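Local coordinates for cytokinesis protein 2 (Saccharomyces cerevisiae, PDB 4WPE), which helps drive cytokinesis in budding yeast, lying with the septins and later with the actin ring, and binds phospholipids, actin filaments and myosin II, at residues Leu58-Ile69 against Phe82-Lys90. Numbering follows the deposited sequence.
Sequences LGAITGKLDKDI and FNVVLSVEK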
ATOM      1  N   LEU A  58      -0.733  -8.511   1.353  1.00 64.75           N
ATOM      2  CA  LEU A  58       0.481  -8.714   0.570  1.00 58.56           C
ATOM      3  C   LEU A  58       1.166 -10.000   1.008  1.00 64.97           C
ATOM      4  O   LEU A  58       1.700 -10.742   0.184  1.00 67.09           O
ATOM      5  CB  LEU A  58       1.438  -7.529   0.716  1.00 51.53           C
ATOM      6  CG  LEU A  58       2.735  -7.613  -0.092  1.00 47.94           C
ATOM      7  CD1 LEU A  58       2.441  -7.675  -1.578  1.00 45.30           C
ATOM      8  CD2 LEU A  58       3.653  -6.444   0.229  1.00 51.29           C
ATOM      9  N   GLY A  59       1.146 -10.254   2.314  1.00 65.83           N
ATOM     10  CA  GLY A  59       1.718 -11.470   2.868  1.00 62.91           C
ATOM     11  C   GLY A  59       1.001 -12.701   2.351  1.00 62.42           C
ATOM     12  O   GLY A  59       1.629 -13.713   2.034  1.00 66.28           O
ATOM     13  N   ALA A  60      -0.322 -12.608   2.258  1.00 60.58           N
ATOM     14  CA  ALA A  60      -1.135 -13.689   1.715  1.00 59.11           C
ATOM     15  C   ALA A  60      -0.816 -13.923   0.243  1.00 65.27           C
ATOM     16  O   ALA A  60      -0.890 -15.049  -0.244  1.00 67.41           O
ATOM     17  CB  ALA A  60      -2.615 -13.383   1.892  1.00 53.96           C
ATOM     18  N   ILE A  61      -0.464 -12.852  -0.462  1.00 67.44           N
ATOM     19  CA  ILE A  61      -0.125 -12.941  -1.877  1.00 61.65           C
ATOM     20  C   ILE A  61       1.238 -13.602  -2.065  1.00 66.69           C
ATOM     21  O   ILE A  61       1.397 -14.475  -2.920  1.00 72.52           O
ATOM     22  CB  ILE A  61      -0.139 -11.550  -2.547  1.00 51.47           C
ATOM     23  CG1 ILE A  61      -1.582 -11.116  -2.817  1.00 57.66           C
ATOM     24  CG2 ILE A  61       0.640 -11.562  -3.848  1.00 44.23           C
ATOM     25  CD1 ILE A  61      -1.715  -9.697  -3.335  1.00 68.11           C
ATOM     26  N   THR A  62       2.212 -13.204  -1.252  1.00 71.73           N
ATOM     27  CA  THR A  62       3.529 -13.835  -1.287  1.00 78.01           C
ATOM     28  C   THR A  62       3.446 -15.280  -0.800  1.00 80.99           C
ATOM     29  O   THR A  62       4.304 -16.103  -1.117  1.00 78.42           O
ATOM     30  CB  THR A  62       4.557 -13.069  -0.433  1.00 75.85           C
ATOM     31  OG1 THR A  62       4.162 -13.098   0.945  1.00 77.61           O
ATOM     32  CG2 THR A  62       4.669 -11.628  -0.903  1.00 69.54           C
ATOM     33  N   GLY A  63       2.406 -15.580  -0.027  1.00 83.17           N
ATOM     34  CA  GLY A  63       2.157 -16.935   0.423  1.00 79.16           C
ATOM     35  C   GLY A  63       1.797 -17.846  -0.735  1.00 80.65           C
ATOM     36  O   GLY A  63       2.320 -18.956  -0.849  1.00 86.35           O
ATOM     37  N   LYS A  64       0.899 -17.379  -1.598  1.00 71.45           N
ATOM     38  CA  LYS A  64       0.500 -18.151  -2.768  1.00 64.68           C
ATOM     39  C   LYS A  64       1.638 -18.208  -3.774  1.00 69.83           C
ATOM     40  O   LYS A  64       1.751 -19.164  -4.537  1.00 76.55           O
ATOM     41  CB  LYS A  64      -0.750 -17.557  -3.419  1.00 59.04           C
ATOM     42  N   LEU A  65       2.483 -17.184  -3.770  1.00 69.75           N
ATOM     43  CA  LEU A  65       3.633 -17.154  -4.665  1.00 67.41           C
ATOM     44  C   LEU A  65       4.674 -18.188  -4.250  1.00 71.93           C
ATOM     45  O   LEU A  65       5.286 -18.838  -5.099  1.00 75.67           O
ATOM     46  CB  LEU A  65       4.257 -15.758  -4.703  1.00 58.50           C
ATOM     47  CG  LEU A  65       5.537 -15.627  -5.534  1.00 56.97           C
ATOM     48  CD1 LEU A  65       5.317 -16.103  -6.964  1.00 51.39           C
ATOM     49  CD2 LEU A  65       6.048 -14.195  -5.518  1.00 52.69           C
ATOM     50  N   ASP A  66       4.865 -18.343  -2.941  1.00 71.06           N
ATOM     51  CA  ASP A  66       5.826 -19.308  -2.415  1.00 76.30           C
ATOM     52  C   ASP A  66       5.426 -20.735  -2.783  1.00 70.03           C
ATOM     53  O   ASP A  66       6.242 -21.509  -3.282  1.00 61.21           O
ATOM     54  CB  ASP A  66       5.948 -19.174  -0.893  1.00 83.97           C
ATOM     55  CG  ASP A  66       7.159 -19.904  -0.336  1.00 92.08           C
ATOM     56  OD1 ASP A  66       7.186 -21.154  -0.396  1.00 95.92           O
ATOM     57  OD2 ASP A  66       8.079 -19.230   0.174  1.00 92.97           O
ATOM     58  N   LYS A  67       4.165 -21.073  -2.537  1.00 69.75           N
ATOM     59  CA  LYS A  67       3.651 -22.402  -2.846  1.00 60.58           C
ATOM     60  C   LYS A  67       3.702 -22.676  -4.344  1.00 69.26           C
ATOM     61  O   LYS A  67       3.933 -23.808  -4.768  1.00 84.23           O
ATOM     62  CB  LYS A  67       2.218 -22.559  -2.328  1.00 54.07           C
ATOM     63  N   ASP A  68       3.490 -21.637  -5.146  1.00 67.34           N
ATOM     64  CA  ASP A  68       3.499 -21.791  -6.598  1.00 67.41           C
ATOM     65  C   ASP A  68       4.908 -22.027  -7.134  1.00 64.57           C
ATOM     66  O   ASP A  68       5.100 -22.828  -8.044  1.00 68.64           O
ATOM     67  CB  ASP A  68       2.876 -20.568  -7.269  1.00 72.51           C
ATOM     68  CG  ASP A  68       1.365 -20.565  -7.177  1.00 76.57           C
ATOM     69  OD1 ASP A  68       0.830 -21.248  -6.278  1.00 70.98           O
ATOM     70  OD2 ASP A  68       0.714 -19.882  -7.996  1.00 83.67           O
ATOM     71  N   ILE A  69       5.887 -21.326  -6.572  1.00 62.53           N
ATOM     72  CA  ILE A  69       7.278 -21.528  -6.957  1.00 67.74           C
ATOM     73  C   ILE A  69       7.706 -22.968  -6.683  1.00 72.63           C
ATOM     74  O   ILE A  69       8.337 -23.610  -7.525  1.00 82.33           O
ATOM     75  CB  ILE A  69       8.215 -20.554  -6.216  1.00 67.89           C
ATOM     76  CG1 ILE A  69       8.042 -19.136  -6.763  1.00 66.98           C
ATOM     77  CG2 ILE A  69       9.665 -20.989  -6.350  1.00 66.05           C
ATOM     78  CD1 ILE A  69       8.843 -18.092  -6.017  1.00 70.11           C
ATOM     79  N   PHE A  82      12.769 -15.623  -9.216  1.00 68.17           N
ATOM     80  CA  PHE A  82      11.413 -15.740  -8.693  1.00 68.72           C
ATOM     81  C   PHE A  82      11.443 -15.647  -7.175  1.00 75.58           C
ATOM     82  O   PHE A  82      10.490 -15.179  -6.552  1.00 84.33           O
ATOM     83  CB  PHE A  82      10.757 -17.056  -9.127  1.00 73.83           C
ATOM     84  CG  PHE A  82      10.124 -17.009 -10.495  1.00 75.85           C
ATOM     85  CD1 PHE A  82      10.492 -16.046 -11.419  1.00 75.07           C
ATOM     86  CD2 PHE A  82       9.149 -17.930 -10.850  1.00 78.45           C
ATOM     87  CE1 PHE A  82       9.908 -16.009 -12.674  1.00 74.39           C
ATOM     88  CE2 PHE A  82       8.561 -17.895 -12.103  1.00 81.64           C
ATOM     89  CZ  PHE A  82       8.942 -16.933 -13.014  1.00 78.28           C
ATOM     90  N   ASN A  83      12.547 -16.092  -6.584  1.00 71.57           N
ATOM     91  CA  ASN A  83      12.691 -16.083  -5.134  1.00 71.82           C
ATOM     92  C   ASN A  83      13.134 -14.720  -4.606  1.00 68.06           C
ATOM     93  O   ASN A  83      12.843 -14.367  -3.462  1.00 74.28           O
ATOM     94  CB  ASN A  83      13.675 -17.167  -4.691  1.00 78.32           C
ATOM     95  CG  ASN A  83      13.085 -18.564  -4.790  1.00 81.48           C
ATOM     96  OD1 ASN A  83      11.903 -18.774  -4.511  1.00 83.37           O
ATOM     97  ND2 ASN A  83      13.907 -19.527  -5.189  1.00 83.73           N
ATOM     98  N   VAL A  84      13.838 -13.957  -5.437  1.00 63.81           N
ATOM     99  CA  VAL A  84      14.193 -12.587  -5.079  1.00 61.10           C
ATOM    100  C   VAL A  84      12.925 -11.748  -5.016  1.00 63.46           C
ATOM    101  O   VAL A  84      12.724 -10.986  -4.072  1.00 62.47           O
ATOM    102  CB  VAL A  84      15.187 -11.961  -6.078  1.00 61.34           C
ATOM    103  CG1 VAL A  84      15.251 -10.451  -5.895  1.00 69.84           C
ATOM    104  CG2 VAL A  84      16.565 -12.575  -5.911  1.00 62.87           C
ATOM    105  N   VAL A  85      12.067 -11.904  -6.020  1.00 66.70           N
ATOM    106  CA  VAL A  85      10.765 -11.247  -6.025  1.00 63.07           C
ATOM    107  C   VAL A  85       9.991 -11.620  -4.769  1.00 64.42           C
ATOM    108  O   VAL A  85       9.382 -10.769  -4.122  1.00 69.10           O
ATOM    109  CB  VAL A  85       9.934 -11.629  -7.268  1.00 60.36           C
ATOM    110  CG1 VAL A  85       8.551 -11.002  -7.200  1.00 44.28           C
ATOM    111  CG2 VAL A  85      10.647 -11.202  -8.540  1.00 57.00           C
ATOM    112  N   LEU A  86      10.040 -12.901  -4.423  1.00 70.25           N
ATOM    113  CA  LEU A  86       9.353 -13.407  -3.245  1.00 65.26           C
ATOM    114  C   LEU A  86       9.887 -12.771  -1.967  1.00 61.74           C
ATOM    115  O   LEU A  86       9.112 -12.374  -1.097  1.00 64.07           O
ATOM    116  CB  LEU A  86       9.482 -14.927  -3.172  1.00 63.28           C
ATOM    117  CG  LEU A  86       8.796 -15.617  -1.995  1.00 62.78           C
ATOM    118  CD1 LEU A  86       7.327 -15.234  -1.937  1.00 57.32           C
ATOM    119  CD2 LEU A  86       8.953 -17.124  -2.118  1.00 62.02           C
ATOM    120  N   SER A  87      11.207 -12.667  -1.859  1.00 63.71           N
ATOM    121  CA  SER A  87      11.824 -12.131  -0.646  1.00 67.74           C
ATOM    122  C   SER A  87      11.689 -10.610  -0.566  1.00 70.03           C
ATOM    123  O   SER A  87      11.498 -10.051   0.516  1.00 71.39           O
ATOM    124  CB  SER A  87      13.299 -12.538  -0.569  1.00 63.99           C
ATOM    125  OG  SER A  87      14.126 -11.622  -1.262  1.00 65.38           O
ATOM    126  N   VAL A  88      11.791  -9.945  -1.712  1.00 68.71           N
ATOM    127  CA  VAL A  88      11.616  -8.499  -1.777  1.00 66.85           C
ATOM    128  C   VAL A  88      10.226  -8.099  -1.292  1.00 63.75           C
ATOM    129  O   VAL A  88      10.078  -7.171  -0.498  1.00 62.34           O
ATOM    130  CB  VAL A  88      11.831  -7.966  -3.213  1.00 70.38           C
ATOM    131  CG1 VAL A  88      11.139  -6.622  -3.408  1.00 77.07           C
ATOM    132  CG2 VAL A  88      13.316  -7.869  -3.530  1.00 70.30           C
ATOM    133  N   GLU A  89       9.213  -8.821  -1.758  1.00 64.00           N
ATOM    134  CA  GLU A  89       7.829  -8.469  -1.463  1.00 62.18           C
ATOM    135  C   GLU A  89       7.434  -8.756  -0.017  1.00 57.55           C
ATOM    136  O   GLU A  89       6.631  -8.025   0.557  1.00 64.91           O
ATOM    137  CB  GLU A  89       6.882  -9.201  -2.418  1.00 66.35           C
ATOM    138  CG  GLU A  89       6.944  -8.695  -3.854  1.00 72.94           C
ATOM    139  CD  GLU A  89       6.463  -7.259  -3.993  1.00 81.16           C
ATOM    140  OE1 GLU A  89       5.233  -7.046  -4.044  1.00 84.12           O
ATOM    141  OE2 GLU A  89       7.314  -6.346  -4.048  1.00 84.51           O
ATOM    142  N   LYS A  90       7.987  -9.807   0.581  1.00 62.20           N
ATOM    143  CA  LYS A  90       7.671 -10.091   1.978  1.00 69.70           C
ATOM    144  C   LYS A  90       8.410  -9.113   2.890  1.00 65.26           C
ATOM    145  O   LYS A  90       8.012  -8.902   4.036  1.00 67.70           O
ATOM    146  CB  LYS A  90       8.012 -11.538   2.350  1.00 72.17           C
ATOM    147  CG  LYS A  90       9.426 -11.961   2.035  1.00 80.78           C
ATOM    148  CD  LYS A  90       9.744 -13.317   2.646  1.00 91.03           C
ATOM    149  CE  LYS A  90       8.780 -14.388   2.160  1.00 91.68           C
ATOM    150  NZ  LYS A  90       9.042 -15.702   2.812  1.00 87.58           N
TER
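The ring of Phe-82 meets Ile-69 obliquely through CG1, and it is the stem of the phenylalanine that comes nearest, with Ile-69 CD1 3.8 Å from Phe-82 CB. Met-40 of the second subunit also packs on Phe-82. The amide of Asn-83 turns its oxygen to the same isoleucine, where OD1 lies 3.5 Å from Ile-69 CD1 and about as close to CG2. The carboxylate of Asp-66 lies beside one methyl of Leu-86, CD2, while its OD2 stays 4.5 Å from Lys-90 NZ, too far for a salt bridge.

Leu-86 illustrates knobs-into-holes packing: it fits among Thr-62, Leu-65, Asp-66 and Ile-69. Its CG lies trans to the amide nitrogen (chi1 -179°), and the two methyls spread from there, CD1 reaching Thr-62 CB at 3.8 Å and also Leu-65 CD2, CD2 turning to Asp-66 and Ile-69. The side chains of Leu-65 and Leu-86 lie alongside one another, pointing opposite ways. The hydroxyl of Thr-62 donates from OG1 to Gly-59 O (2.8 Å), which helps set its rotation and turns CG2 to Glu-89 CB, 3.6 Å away. Leu-58 comes across Glu-89, its CD2 against the backbone O and its CD1 toward OE1. The acid itself, bent at chi2 (-65°), is held by Arg-92 and by Arg-47 of the second subunit, so its buried charge is probably balanced from both chains.

Segments 58-69 and 82-90 run nearly antiparallel at 161°, their axes 9.6 Å apart at the closest. Joining helix 37-71 to helix 76-162 beside the second subunit, this largely apolar seam is typical of the antiparallel helical bundle of the F-BAR dimer.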